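Local coordinates for protein putative thiosulfate sulfurtransferase YNJE (PDB 2WLR) that transfers sulfur from thiosulfate to cyanide, giving thiocyanate and sulfite, through a cysteine persulfide intermediate, at residues L49-S52 against A53-D57; L64-W67 against I68-N72; V91-R94 against L95-G99. All coordinates share one frame; numbering follows the deposited sequence.

Overall arrangement
All three contacts are local ones within the first rhodanese-like domain, away from the catalytic cysteine, Cys365, and they sit close together, their centres about 12 to 13 Å apart. Contact 1 follows the edge strand 49-50 into the next turn, contact 2 is the end of helix 61-70, and contact 3 is the end of helix 85-97. Leu49 and Leu51 of contact 1 lie against Trp67 of contact 2, with Leu49 CD1 3.7 Å from Trp67 CH2. Contact 3 reaches contact 1 through Arg94 NH1, 2.9 Å from Leu56 O, a probable hydrogen bond. Between contacts 2 and 3, Ile68 CD1 packs 3.5 Å from Ala98 CB.

Contact 1 of 3, residues L49-S52 against A53-D57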
# COMPACT_ATOMS: atom_id res chain seq x y z
N LEU A 49 -0.31 18.01 3.16
CA LEU A 49 -1.38 17.04 2.96
C LEU A 49 -1.48 16.76 1.45
O LEU A 49 -1.07 17.59 0.63
CB LEU A 49 -2.73 17.59 3.50
CG LEU A 49 -2.70 18.07 4.95
CD1 LEU A 49 -4.07 18.59 5.36
CD2 LEU A 49 -2.19 16.98 5.91
N ASN A 50 -2.07 15.63 1.10
CA ASN A 50 -2.34 15.29 -0.30
C ASN A 50 -3.85 15.27 -0.47
O ASN A 50 -4.57 14.44 0.15
CB ASN A 50 -1.77 13.92 -0.63
CG ASN A 50 -1.74 13.59 -2.15
OD1 ASN A 50 -1.78 14.51 -3.03
ND2 ASN A 50 -1.67 12.34 -2.43
N LEU A 51 -4.32 16.12 -1.35
CA LEU A 51 -5.73 16.12 -1.74
C LEU A 51 -5.74 16.25 -3.24
O LEU A 51 -5.75 17.36 -3.78
CB LEU A 51 -6.51 17.25 -1.07
CG LEU A 51 -8.03 17.25 -1.29
CD1 LEU A 51 -8.70 15.95 -0.82
CD2 LEU A 51 -8.70 18.45 -0.60
N SER A 52 -5.67 15.12 -3.91
CA SER A 52 -5.57 15.12 -5.37
C SER A 52 -6.85 15.61 -6.00
O SER A 52 -7.93 15.08 -5.68
CB SER A 52 -5.23 13.74 -5.86
OG SER A 52 -5.04 13.76 -7.24
N ALA A 53 -6.76 16.54 -6.94
CA ALA A 53 -7.96 17.02 -7.64
C ALA A 53 -8.68 15.86 -8.32
O ALA A 53 -9.88 15.89 -8.43
CB ALA A 53 -7.64 18.10 -8.67
N SER A 54 -7.94 14.85 -8.77
CA SER A 54 -8.52 13.66 -9.41
C SER A 54 -9.39 12.82 -8.49
O SER A 54 -10.13 11.97 -8.98
CB SER A 54 -7.41 12.79 -10.00
OG SER A 54 -6.58 12.26 -8.99
N TRP A 55 -9.32 13.04 -7.18
CA TRP A 55 -10.19 12.32 -6.27
C TRP A 55 -11.53 12.95 -6.04
O TRP A 55 -12.43 12.29 -5.52
CB TRP A 55 -9.57 12.22 -4.87
CG TRP A 55 -8.21 11.62 -4.78
CD1 TRP A 55 -7.60 10.83 -5.68
CD2 TRP A 55 -7.32 11.74 -3.67
NE1 TRP A 55 -6.34 10.48 -5.22
CE2 TRP A 55 -6.17 11.00 -3.97
CE3 TRP A 55 -7.40 12.40 -2.45
CZ2 TRP A 55 -5.07 10.98 -3.09
CZ3 TRP A 55 -6.35 12.34 -1.60
CH2 TRP A 55 -5.19 11.64 -1.92
N LEU A 56 -11.66 14.23 -6.37
CA LEU A 56 -12.81 15.02 -5.92
C LEU A 56 -14.17 14.49 -6.39
O LEU A 56 -15.11 14.55 -5.62
CB LEU A 56 -12.66 16.48 -6.32
CG LEU A 56 -11.52 17.21 -5.62
CD1 LEU A 56 -11.31 18.57 -6.28
CD2 LEU A 56 -11.75 17.33 -4.10
N ASP A 57 -14.21 13.96 -7.61
CA ASP A 57 -15.46 13.38 -8.17
C ASP A 57 -15.85 12.08 -7.49
O ASP A 57 -16.92 11.53 -7.77
CB ASP A 57 -15.33 13.19 -9.70
CG ASP A 57 -14.32 12.14 -10.11
OD1 ASP A 57 -13.59 11.59 -9.27
OD2 ASP A 57 -14.24 11.85 -11.34
O HOH W 1 -4.80 15.55 -9.40
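Ser52 meets Trp55 through both its backbone and its side chain as the chain turns out of strand 49-50. Two backbone bonds reach back three residues each: Trp55 N donates to Ser52 O at 2.9 Å, and Leu56 N donates to Ala53 O at 3.2 Å. Residues 53-57 have helical backbone angles but lack the regular ladder of helix bonds.

Among the side-chain polar groups, Ser52 OG and Ser54 OG are 2.8 Å apart in a hydrogen bond that either could donate. Water 1 joins the same two residues a second way, bonded to Ser52 OG and accepting from Ser54 N at 3.3 Å.

In the fold, this is the exit from one of the two outermost strands of the parallel sheet in the first rhodanese-like domain, on the way to helix 61-70.

The apolar part is a CH-pi contact. With CG beside its own backbone N (chi1 -56°), the indole of Trp55 turns its face to Ser52 CB, which sits 3.4 Å from the centroid of the five-membered ring and 10° off its normal. Farther along the indole, Leu51 CD1 comes to 4.1 Å from Trp55 CE3. A backbone oxygen, Asn50 O, approaches the six-membered ring obliquely, 3.3 Å from Trp55 CZ3. Trp55 NE1 makes a weak hydrogen bond to Asp337 OD2, within the third rhodanese repeat.

Contact 2 of 3, residues L64-W67 against I68-N72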
# COMPACT_ATOMS: atom_id res chain seq x y z
N LEU A 64 -15.34 14.62 2.26
CA LEU A 64 -14.42 15.75 2.34
C LEU A 64 -14.42 16.40 3.74
O LEU A 64 -13.36 16.80 4.25
CB LEU A 64 -14.70 16.80 1.27
CG LEU A 64 -13.74 18.01 1.24
CD1 LEU A 64 -12.27 17.61 1.12
CD2 LEU A 64 -14.19 18.99 0.14
N ASN A 65 -15.59 16.50 4.37
CA ASN A 65 -15.65 17.03 5.72
C ASN A 65 -14.86 16.13 6.66
O ASN A 65 -14.15 16.63 7.53
CB ASN A 65 -17.10 17.13 6.19
CG ASN A 65 -17.85 18.29 5.57
OD1 ASN A 65 -17.25 19.25 5.06
ND2 ASN A 65 -19.19 18.22 5.63
N ALA A 66 -15.03 14.82 6.51
CA ALA A 66 -14.28 13.86 7.30
C ALA A 66 -12.76 14.03 7.12
O ALA A 66 -11.98 14.00 8.07
CB ALA A 66 -14.73 12.46 6.97
N TRP A 67 -12.35 14.23 5.88
CA TRP A 67 -10.93 14.38 5.58
C TRP A 67 -10.40 15.65 6.21
O TRP A 67 -9.32 15.68 6.81
CB TRP A 67 -10.76 14.41 4.05
CG TRP A 67 -9.35 14.47 3.58
CD1 TRP A 67 -8.57 13.41 3.21
CD2 TRP A 67 -8.58 15.64 3.36
NE1 TRP A 67 -7.34 13.86 2.83
CE2 TRP A 67 -7.31 15.22 2.89
CE3 TRP A 67 -8.81 17.01 3.54
CZ2 TRP A 67 -6.28 16.12 2.62
CZ3 TRP A 67 -7.79 17.91 3.25
CH2 TRP A 67 -6.52 17.44 2.78
N ILE A 68 -11.14 16.74 6.10
CA ILE A 68 -10.74 18.00 6.72
C ILE A 68 -10.58 17.81 8.24
O ILE A 68 -9.55 18.21 8.79
CB ILE A 68 -11.76 19.11 6.38
CG1 ILE A 68 -11.66 19.48 4.87
CG2 ILE A 68 -11.53 20.36 7.26
CD1 ILE A 68 -12.80 20.36 4.37
N LYS A 69 -11.54 17.14 8.87
CA LYS A 69 -11.49 16.89 10.32
C LYS A 69 -10.34 15.97 10.74
O LYS A 69 -9.69 16.20 11.78
CB LYS A 69 -12.80 16.22 10.75
CG LYS A 69 -13.89 17.18 11.00
CD LYS A 69 -14.20 17.28 12.47
CE LYS A 69 -14.99 16.07 12.92
NZ LYS A 69 -14.93 15.85 14.39
N GLN A 70 -10.14 14.92 9.97
CA GLN A 70 -9.10 13.91 10.25
C GLN A 70 -7.70 14.54 10.19
O GLN A 70 -6.78 14.03 10.83
CB GLN A 70 -9.19 12.74 9.28
CG GLN A 70 -10.29 11.74 9.58
CD GLN A 70 -10.75 10.95 8.39
OE1 GLN A 70 -10.05 10.88 7.36
NE2 GLN A 70 -11.93 10.33 8.51
N HIS A 71 -7.55 15.61 9.41
CA HIS A 71 -6.25 16.28 9.24
C HIS A 71 -6.12 17.58 10.02
O HIS A 71 -5.20 18.34 9.80
CB HIS A 71 -5.99 16.52 7.75
CG HIS A 71 -5.93 15.25 6.95
ND1 HIS A 71 -4.77 14.53 6.77
CD2 HIS A 71 -6.90 14.56 6.32
CE1 HIS A 71 -5.04 13.46 6.05
NE2 HIS A 71 -6.33 13.44 5.78
N ASN A 72 -7.05 17.84 10.94
CA ASN A 72 -6.91 18.98 11.85
C ASN A 72 -6.75 20.33 11.12
O ASN A 72 -5.96 21.22 11.52
CB ASN A 72 -5.75 18.74 12.82
CG ASN A 72 -5.85 17.39 13.52
OD1 ASN A 72 -6.85 17.07 14.17
ND2 ASN A 72 -4.79 16.58 13.41
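The last turn of helix 61-70, a helix of the first rhodanese-like domain that follows edge strand 49-50, and the residue just beyond it bring Trp67 together with His71 and Leu64 with Ile68. Regular helix bonds run through the segment: Ile68 N to Leu64 O, Lys69 N to Asn65 O and Gln70 N to Ala66 O, the last at 2.8 Å. His71 is the first residue to leave helical backbone angles. A bond from its N to Trp67 O is doubtful, since that oxygen sits too close to a neighbour in the model; Asn72 N then donates to Lys69 O at 3.2 Å.

The two rings are neither stacked nor edge to face. Their planes are 40° apart, and the imidazole centroid is 4.0 Å from that of the five-membered ring of Trp67. His71 comes over one face of the indole, its CD2 lying 3.4 Å above the plane and displaced toward the rim. The indole swings along the helix toward the imidazole because its CG is anti to the backbone N (chi1 -176°). Both side chains also touch Leu49 of the edge strand, which places the pair between the end of the helix and the sheet.

On the side facing helix 85-97, Leu64 and Ile68 meet at a slant, Leu64 CG 4.0 Å from Ile68 CD1. Ile68 continues onto Leu95 and Ala98, and Leu64 onto Arg94. Ile68 CG1 also comes to the edge of the Trp67 indole, in its plane. On another face of the helix Gln70, its chain extended beyond CG, lies along the preceding turn, Gln70 CG 3.2 Å from Ala66 O and Gln70 NE2 3.8 Å from Ala66 CB.

Contact 3 of 3, residues V91-R94 against L95-G99; sequences VKTR and LQKAG
Gln96 lies back across Lys92 one turn earlier, its NE2 3.6 Å from Lys92 CD, so the amide rests on the lysine's methylenes. The polar ends of both side chains have the same outside partner: Gln96 NE2 and Lys92 NZ each bond to Ala4 O near the start of the chain. Gln96 OE1 accepts from water 2 at 3.0 Å, and that water also gives a weak bond to Thr93 O. A leucine in place of Gln96 would probably leave water 2 without the amide oxygen it donates to, with just the weak bond to Thr93 O remaining of the two described, and Ala4 O with one donor fewer.

Backbone bonds satisfy the carbonyls in turn: Leu95 N to Val91 O, Gln96 N to Lys92 O, Lys97 N to Thr93 O at 3.1 Å, and Ala98 N to Arg94 O at 2.9 Å. Gly99, at a positive phi of 110°, closes the helix in a Schellman motif, its N donating to Gln96 O at 3.0 Å.

Thr93 OG1 bonds to Asp89 O, while the methyl Thr93 CG2 lies beside the extended chain of Lys97, 3.5 Å from Lys97 NZ. Arg94 bends at both chi2 and chi3, and its guanidinium spans two carbonyls, NH1 to Leu56 O and NH2 to Met59 O.

On the buried side Val91 and Leu95 lie side by side, Val91 CG1 3.7 Å from Leu95 CD1. Helix 85-97 is the crossover between parallel strands 79-82 and 103-105: Val91 rests on Leu81 and Leu95 on Ile103, while Ala98 also meets Leu64 of helix 61-70.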
# COMPACT_ATOMS: atom_id res chain seq x y z
N VAL A 91 -9.57 22.07 -6.38
CA VAL A 91 -9.47 21.86 -4.94
C VAL A 91 -9.90 23.12 -4.16
O VAL A 91 -10.63 23.02 -3.18
CB VAL A 91 -8.04 21.39 -4.54
CG1 VAL A 91 -7.87 21.38 -3.04
CG2 VAL A 91 -7.79 20.01 -5.16
N LYS A 92 -9.45 24.29 -4.62
CA LYS A 92 -9.83 25.56 -3.97
C LYS A 92 -11.36 25.64 -3.87
O LYS A 92 -11.91 25.96 -2.82
CB LYS A 92 -9.30 26.75 -4.74
CG LYS A 92 -9.79 28.10 -4.22
CD LYS A 92 -9.83 29.17 -5.31
CE LYS A 92 -11.01 28.95 -6.26
NZ LYS A 92 -11.12 30.00 -7.31
N THR A 93 -12.03 25.29 -4.95
CA THR A 93 -13.48 25.47 -5.03
C THR A 93 -14.19 24.53 -4.05
O THR A 93 -15.07 24.97 -3.31
CB THR A 93 -13.94 25.28 -6.47
OG1 THR A 93 -13.33 26.30 -7.27
CG2 THR A 93 -15.45 25.39 -6.60
N ARG A 94 -13.78 23.27 -3.99
CA ARG A 94 -14.33 22.32 -3.04
C ARG A 94 -14.03 22.73 -1.59
O ARG A 94 -14.90 22.60 -0.71
CB ARG A 94 -13.87 20.87 -3.30
CG ARG A 94 -14.59 20.18 -4.47
CD ARG A 94 -16.06 19.89 -4.22
NE ARG A 94 -16.28 18.96 -3.13
CZ ARG A 94 -16.23 17.64 -3.20
NH1 ARG A 94 -15.92 17.01 -4.32
NH2 ARG A 94 -16.49 16.94 -2.11
N LEU A 95 -12.82 23.23 -1.34
CA LEU A 95 -12.50 23.60 0.04
C LEU A 95 -13.27 24.83 0.48
O LEU A 95 -13.64 24.95 1.65
CB LEU A 95 -10.99 23.80 0.21
CG LEU A 95 -10.17 22.52 0.10
CD1 LEU A 95 -8.72 22.92 0.20
CD2 LEU A 95 -10.48 21.49 1.14
N GLN A 96 -13.48 25.78 -0.43
CA GLN A 96 -14.32 26.95 -0.13
C GLN A 96 -15.74 26.52 0.24
O GLN A 96 -16.28 26.97 1.25
CB GLN A 96 -14.38 27.91 -1.32
CG GLN A 96 -13.09 28.67 -1.58
CD GLN A 96 -13.12 29.47 -2.87
OE1 GLN A 96 -13.91 29.20 -3.78
NE2 GLN A 96 -12.23 30.43 -2.98
N LYS A 97 -16.31 25.62 -0.54
CA LYS A 97 -17.67 25.13 -0.28
C LYS A 97 -17.72 24.31 1.01
O LYS A 97 -18.77 24.23 1.65
CB LYS A 97 -18.19 24.36 -1.48
CG LYS A 97 -18.50 25.24 -2.67
CD LYS A 97 -18.61 24.43 -3.95
CE LYS A 97 -18.75 25.29 -5.21
NZ LYS A 97 -18.83 24.44 -6.45
N ALA A 98 -16.58 23.72 1.41
CA ALA A 98 -16.47 23.01 2.68
C ALA A 98 -16.33 23.93 3.89
O ALA A 98 -16.37 23.47 5.01
CB ALA A 98 -15.28 22.02 2.63
N GLY A 99 -16.10 25.22 3.68
CA GLY A 99 -16.04 26.16 4.78
C GLY A 99 -14.69 26.77 5.12
O GLY A 99 -14.60 27.61 6.02
O HOH W 2 -16.53 27.91 -4.36